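Local coordinates for phosphate ABC transporter, phosphate-binding protein (Clostridium perfringens, PDB 4Q8R), which probably captures inorganic phosphate with high affinity outside the cell and delivers it to an ABC-type importer, at residues Leu94-Ile99 against Lys186-Glu191; Asp101-Lys106 against Val122-Asp127. One frame throughout, in Å; residues are numbered along the deposited sequence.

Overall arrangement
Contacts 1 and 2 sit about 15 Å apart, centre to centre, at the two ends of the short helix 96-103, and both tie it to the same mixed sheet. Along the chain, 94-99 comes first, 101-106 and 122-127 follow, and 186-191 closes the series. Contact 1 fixes the start of the helix against the end of strand 182-187; contact 2 sets its last turn on strand 121-125. The two meet directly, with Leu-94 CD1 4.0 Å from Ile-102 CD1. Contact 2 runs on to the bound phosphate through Arg-125; contact 1, a strand pairing and helix cap, lies away from it.

Contact 1: Leu94-Ile99 against Lys186-Glu191; sequences LTLVQI and KVDGVE
Asp-188 reaches across to the start of helix 96-103, its OD1 accepting a bond from Leu-96 N (3.0 Å). The turn after strand 182-187 aims the carboxylate: CG stands beside the backbone N and anti to the carbonyl carbon (chi1 -75°). The amide approaches OD1 from above the carboxylate plane rather than within it. The same oxygen lies 3.3 Å from Thr-95 CB, the two side chains meeting at about a right angle. Thr-95 is the N-cap; its OG1, set between the backbone N and carbonyl carbon (chi1 67°), accepts from Gln-98 N at 3.0 Å. Thr-95 N in turn donates to Gln-98 OE1 at 2.9 Å, in the plane of the amide and on a lone pair. With one early helix amide held by Asp-188 and another by Thr-95, the partial positive charge of the helix start probably stabilises the carboxylate. Beside these polar bonds, Val-187 turns its methyls toward the helix, CG1 reaching Leu-96 CD2 at 3.9 Å and CG2 facing Ile-99 CD1. Two backbone bonds, Leu-94 N to Lys-186 O (3.0 Å) and Asp-188 N to Leu-94 O (2.9 Å), make the short parallel pairing of Leu-94 with Val-187. A capping box, reinforced by a carboxylate from the type I' turn 187-190, thus anchors the helix to a parallel strand pair in this two-lobed binding protein.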
loop_
_atom_site.group_PDB
_atom_site.type_symbol
_atom_site.label_atom_id
_atom_site.label_comp_id
_atom_site.label_asym_id
_atom_site.label_seq_id
_atom_site.Cartn_x
_atom_site.Cartn_y
_atom_site.Cartn_z
ATOM N N LEU A 94 -16.576 -2.825 9.883
ATOM C CA LEU A 94 -17.350 -2.823 8.640
ATOM C C LEU A 94 -17.182 -4.141 7.904
ATOM O O LEU A 94 -16.079 -4.717 7.922
ATOM C CB LEU A 94 -16.892 -1.667 7.737
ATOM C CG LEU A 94 -17.167 -0.230 8.227
ATOM C CD1 LEU A 94 -16.508 0.816 7.381
ATOM C CD2 LEU A 94 -18.677 -0.003 8.267
ATOM N N THR A 95 -18.217 -4.610 7.237
ATOM C CA THR A 95 -18.114 -5.779 6.345
ATOM C C THR A 95 -17.571 -5.286 4.969
ATOM O O THR A 95 -17.653 -4.075 4.632
ATOM C CB THR A 95 -19.452 -6.444 6.168
ATOM O OG1 THR A 95 -20.323 -5.529 5.447
ATOM C CG2 THR A 95 -20.028 -6.878 7.528
ATOM N N LEU A 96 -17.023 -6.195 4.151
ATOM C CA LEU A 96 -16.537 -5.784 2.868
ATOM C C LEU A 96 -17.648 -5.159 2.029
ATOM O O LEU A 96 -17.398 -4.189 1.309
ATOM C CB LEU A 96 -15.888 -6.912 2.094
ATOM C CG LEU A 96 -14.489 -7.359 2.496
ATOM C CD1 LEU A 96 -14.102 -8.522 1.603
ATOM C CD2 LEU A 96 -13.501 -6.226 2.344
ATOM N N VAL A 97 -18.841 -5.700 2.119
ATOM C CA VAL A 97 -19.957 -5.161 1.341
ATOM C C VAL A 97 -20.369 -3.783 1.844
ATOM O O VAL A 97 -20.773 -2.897 1.013
ATOM C CB VAL A 97 -21.082 -6.139 1.183
ATOM C CG1 VAL A 97 -21.890 -6.411 2.467
ATOM C CG2 VAL A 97 -22.018 -5.691 0.014
ATOM N N GLN A 98 -20.319 -3.549 3.184
ATOM C CA GLN A 98 -20.525 -2.161 3.650
ATOM C C GLN A 98 -19.491 -1.227 3.032
ATOM O O GLN A 98 -19.802 -0.107 2.594
ATOM C CB GLN A 98 -20.479 -2.041 5.157
ATOM C CG GLN A 98 -21.723 -2.594 5.810
ATOM C CD GLN A 98 -21.598 -2.593 7.320
ATOM O OE1 GLN A 98 -20.619 -3.094 7.826
ATOM N NE2 GLN A 98 -22.613 -2.144 8.001
ATOM N N ILE A 99 -18.216 -1.663 2.965
ATOM C CA ILE A 99 -17.163 -0.832 2.422
ATOM C C ILE A 99 -17.463 -0.531 0.911
ATOM O O ILE A 99 -17.296 0.591 0.450
ATOM C CB ILE A 99 -15.774 -1.486 2.632
ATOM C CG1 ILE A 99 -15.491 -1.534 4.108
ATOM C CG2 ILE A 99 -14.668 -0.681 1.953
ATOM C CD1 ILE A 99 -14.436 -2.549 4.505
ATOM N N LYS A 186 -12.146 -2.682 12.133
ATOM C CA LYS A 186 -12.157 -4.124 11.916
ATOM C C LYS A 186 -12.835 -4.359 10.583
ATOM O O LYS A 186 -13.733 -3.609 10.204
ATOM C CB LYS A 186 -12.923 -4.861 12.989
ATOM C CG LYS A 186 -12.246 -4.766 14.327
ATOM C CD LYS A 186 -13.102 -5.431 15.414
ATOM C CE LYS A 186 -12.484 -5.147 16.767
ATOM N NZ LYS A 186 -13.381 -5.673 17.831
ATOM N N VAL A 187 -12.421 -5.404 9.874
ATOM C CA VAL A 187 -13.084 -5.784 8.627
ATOM C C VAL A 187 -13.712 -7.146 8.845
ATOM O O VAL A 187 -13.024 -8.111 9.200
ATOM C CB VAL A 187 -12.135 -5.730 7.429
ATOM C CG1 VAL A 187 -12.856 -6.312 6.231
ATOM C CG2 VAL A 187 -11.664 -4.283 7.185
ATOM N N ASP A 188 -15.023 -7.243 8.715
ATOM C CA ASP A 188 -15.757 -8.460 8.908
ATOM C C ASP A 188 -15.439 -8.963 10.348
ATOM O O ASP A 188 -15.217 -10.161 10.589
ATOM C CB ASP A 188 -15.386 -9.555 7.857
ATOM C CG ASP A 188 -15.989 -9.321 6.406
ATOM O OD1 ASP A 188 -16.831 -8.481 6.128
ATOM O OD2 ASP A 188 -15.664 -10.075 5.465
ATOM N N GLY A 189 -15.341 -8.033 11.290
ATOM C CA GLY A 189 -15.051 -8.365 12.693
ATOM C C GLY A 189 -13.624 -8.732 13.064
ATOM O O GLY A 189 -13.361 -9.067 14.239
ATOM N N VAL A 190 -12.685 -8.599 12.107
ATOM C CA VAL A 190 -11.276 -8.944 12.284
ATOM C C VAL A 190 -10.409 -7.691 12.386
ATOM O O VAL A 190 -10.435 -6.830 11.499
ATOM C CB VAL A 190 -10.778 -9.782 11.103
ATOM C CG1 VAL A 190 -9.324 -10.147 11.268
ATOM C CG2 VAL A 190 -11.630 -11.030 10.917
ATOM N N GLU A 191 -9.586 -7.630 13.440
ATOM C CA GLU A 191 -8.707 -6.514 13.636
ATOM C C GLU A 191 -7.636 -6.454 12.543
ATOM O O GLU A 191 -7.102 -7.469 12.102
ATOM C CB GLU A 191 -8.010 -6.576 15.023
ATOM C CG GLU A 191 -9.019 -6.344 16.177
ATOM C CD GLU A 191 -8.437 -6.624 17.531
ATOM O OE1 GLU A 191 -7.244 -6.981 17.552
ATOM O OE2 GLU A 191 -9.166 -6.475 18.549
#

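Contact 2: Asp101-Lys106 against Val122-Asp127; sequences DIYTGK and VVSRED. With PO4 (phosphate ion), chain B.
Tyr-103 leaves the last turn of helix 96-103 with chi1 at -89°, swung well past the staggered position, and its ring is turned nearly perpendicular to the CA-CB-CG plane (chi2 83°), so that one face meets Val-122 and the hydroxyl reaches strand 121-125. Val-122 sends CG1 over that face, 3.7 Å from the ring centroid and 24° off the ring normal, a CH-pi contact displaced toward the CD2-CE2 edge. The other methyl, CG2, crosses to Ile-102 CG2 at 3.8 Å, so the two branches of one valine pack on consecutive helix residues. At the ring edge, Tyr-103 OH donates to Val-123 O (2.7 Å), approaching from somewhat outside the carbonyl plane. In one of its two conformers, Ser-124 OG also lies at the ring edge and is hydrogen-bonded to Ser-150. Ile-102, Tyr-103 and Val-122 to Ser-124 are all buried, and the bond to Val-123 O gives the buried hydroxyl a partner. Phe-135 meets the tyrosine edge-to-face.

Farther along the strand, Arg-125 bends at both its second and third torsions to present its guanidinium to the phosphate. Glu-126 grips it side-on, OE1 taking NE at 2.8 Å and OE2 taking NH2 at 2.9 Å, both on the syn side. This salt bridge limits rotation of the guanidinium, whose NH2 also donates to phosphate O2 at 2.8 Å, in its plane; NH1 adds a weak bond to O3. Hydroxyls of Ser-11, Thr-12, Ser-13, Ser-41, Ser-129 and Thr-131 also bond the anion. An arginine braced by a neighbouring carboxylate amid serine and threonine hydroxyls suits the phosphate site of an ABC-transporter phosphate-binding protein.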
loop_
_atom_site.group_PDB
_atom_site.type_symbol
_atom_site.label_atom_id
_atom_site.label_comp_id
_atom_site.label_asym_id
_atom_site.label_seq_id
_atom_site.Cartn_x
_atom_site.Cartn_y
_atom_site.Cartn_z
ATOM N N ASP A 101 -20.364 -0.514 -0.511
ATOM C CA ASP A 101 -21.486 0.442 -0.534
ATOM C C ASP A 101 -21.068 1.862 -0.273
ATOM O O ASP A 101 -21.588 2.791 -0.907
ATOM C CB ASP A 101 -22.525 0.046 0.515
ATOM C CG ASP A 101 -23.316 -1.171 0.149
ATOM O OD1 ASP A 101 -23.210 -1.725 -0.994
ATOM O OD2 ASP A 101 -24.136 -1.578 0.992
ATOM N N ILE A 102 -20.119 2.092 0.628
ATOM C CA ILE A 102 -19.564 3.403 0.814
ATOM C C ILE A 102 -18.832 3.909 -0.424
ATOM O O ILE A 102 -19.062 5.039 -0.902
ATOM C CB ILE A 102 -18.570 3.423 2.023
ATOM C CG1 ILE A 102 -19.336 3.080 3.345
ATOM C CG2 ILE A 102 -17.871 4.752 2.177
ATOM C CD1 ILE A 102 -18.353 2.673 4.406
ATOM N N TYR A 103 -17.949 3.099 -0.960
ATOM C CA TYR A 103 -17.087 3.550 -2.068
ATOM C C TYR A 103 -17.851 3.696 -3.383
ATOM O O TYR A 103 -17.411 4.431 -4.254
ATOM C CB TYR A 103 -15.830 2.686 -2.176
ATOM C CG TYR A 103 -14.761 3.256 -1.307
ATOM C CD1 TYR A 103 -14.736 2.946 0.091
ATOM C CD2 TYR A 103 -13.799 4.085 -1.772
ATOM C CE1 TYR A 103 -13.842 3.571 0.890
ATOM C CE2 TYR A 103 -12.874 4.699 -0.971
ATOM C CZ TYR A 103 -12.918 4.458 0.395
ATOM O OH TYR A 103 -12.027 5.063 1.243
ATOM N N THR A 104 -18.985 3.061 -3.524
ATOM C CA THR A 104 -19.775 3.220 -4.744
ATOM C C THR A 104 -20.864 4.250 -4.558
ATOM O O THR A 104 -21.697 4.430 -5.450
ATOM C CB THR A 104 -20.396 1.872 -5.194
ATOM O OG1 THR A 104 -21.277 1.359 -4.187
ATOM C CG2 THR A 104 -19.316 0.827 -5.530
ATOM N N GLY A 105 -20.956 4.854 -3.380
ATOM C CA GLY A 105 -21.913 5.924 -3.125
ATOM C C GLY A 105 -23.318 5.456 -2.774
ATOM O O GLY A 105 -24.263 6.253 -2.757
ATOM N N LYS A 106 -23.515 4.163 -2.512
ATOM C CA LYS A 106 -24.806 3.682 -2.083
ATOM C C LYS A 106 -25.147 4.147 -0.671
ATOM O O LYS A 106 -26.269 4.591 -0.364
ATOM C CB LYS A 106 -24.873 2.187 -2.222
ATOM C CG LYS A 106 -26.244 1.640 -1.973
ATOM C CD LYS A 106 -26.143 0.181 -1.656
ATOM C CE LYS A 106 -25.910 -0.584 -2.940
ATOM N NZ LYS A 106 -26.986 -0.213 -3.894
ATOM N N VAL A 122 -15.646 10.333 1.438
ATOM C CA VAL A 122 -14.966 9.169 0.839
ATOM C C VAL A 122 -13.657 9.624 0.225
ATOM O O VAL A 122 -13.629 10.551 -0.599
ATOM C CB VAL A 122 -15.858 8.462 -0.230
ATOM C CG1 VAL A 122 -15.138 7.312 -0.850
ATOM C CG2 VAL A 122 -17.160 8.004 0.345
ATOM N N VAL A 123 -12.560 8.967 0.603
ATOM C CA VAL A 123 -11.256 9.281 0.086
ATOM C C VAL A 123 -10.666 8.078 -0.632
ATOM O O VAL A 123 -10.582 6.984 -0.082
ATOM C CB VAL A 123 -10.251 9.847 1.158
ATOM C CG1 VAL A 123 -9.032 10.444 0.507
ATOM C CG2 VAL A 123 -10.931 10.862 2.064
ATOM N N SER A 124 -10.217 8.335 -1.869
ATOM C CA SER A 124 -9.584 7.348 -2.727
ATOM C C SER A 124 -8.204 7.842 -3.076
ATOM O O SER A 124 -7.882 9.048 -2.949
ATOM C CB SER A 124 -10.339 7.116 -4.053
ATOM O OG SER A 124 -11.567 6.487 -3.806
ATOM N N ARG A 125 -7.327 6.881 -3.437
ATOM C CA ARG A 125 -6.035 7.200 -3.959
ATOM C C ARG A 125 -6.183 7.590 -5.465
ATOM O O ARG A 125 -7.242 7.360 -6.070
ATOM C CB ARG A 125 -5.113 6.024 -3.807
ATOM C CG ARG A 125 -4.587 5.834 -2.360
ATOM C CD ARG A 125 -3.575 6.894 -1.951
ATOM N NE ARG A 125 -2.437 6.930 -2.882
ATOM C CZ ARG A 125 -1.491 5.977 -2.985
ATOM N NH1 ARG A 125 -1.403 5.027 -2.056
ATOM N NH2 ARG A 125 -0.599 6.047 -3.968
ATOM N N GLU A 126 -5.132 8.180 -6.000
ATOM C CA GLU A 126 -5.037 8.527 -7.418
ATOM C C GLU A 126 -4.938 7.275 -8.296
ATOM O O GLU A 126 -4.528 6.212 -7.868
ATOM C CB GLU A 126 -3.834 9.391 -7.647
ATOM C CG GLU A 126 -2.456 8.704 -7.673
ATOM C CD GLU A 126 -1.957 8.158 -6.351
ATOM O OE1 GLU A 126 -2.547 8.417 -5.261
ATOM O OE2 GLU A 126 -0.894 7.484 -6.429
ATOM N N ASP A 127 -5.317 7.425 -9.560
ATOM C CA ASP A 127 -5.210 6.380 -10.529
ATOM C C ASP A 127 -3.752 5.971 -10.606
ATOM O O ASP A 127 -2.889 6.822 -10.657
ATOM C CB ASP A 127 -5.626 6.922 -11.934
ATOM C CG ASP A 127 -6.277 5.889 -12.767
ATOM O OD1 ASP A 127 -6.309 4.747 -12.293
ATOM O OD2 ASP A 127 -6.757 6.212 -13.890
HETATM P P PO4 B . 0.910 2.783 -3.864
HETATM O O1 PO4 B . 1.156 2.253 -5.285
HETATM O O2 PO4 B . 1.501 4.165 -3.682
HETATM O O3 PO4 B . -0.568 2.683 -3.514
HETATM O O4 PO4 B . 1.619 1.792 -2.881
#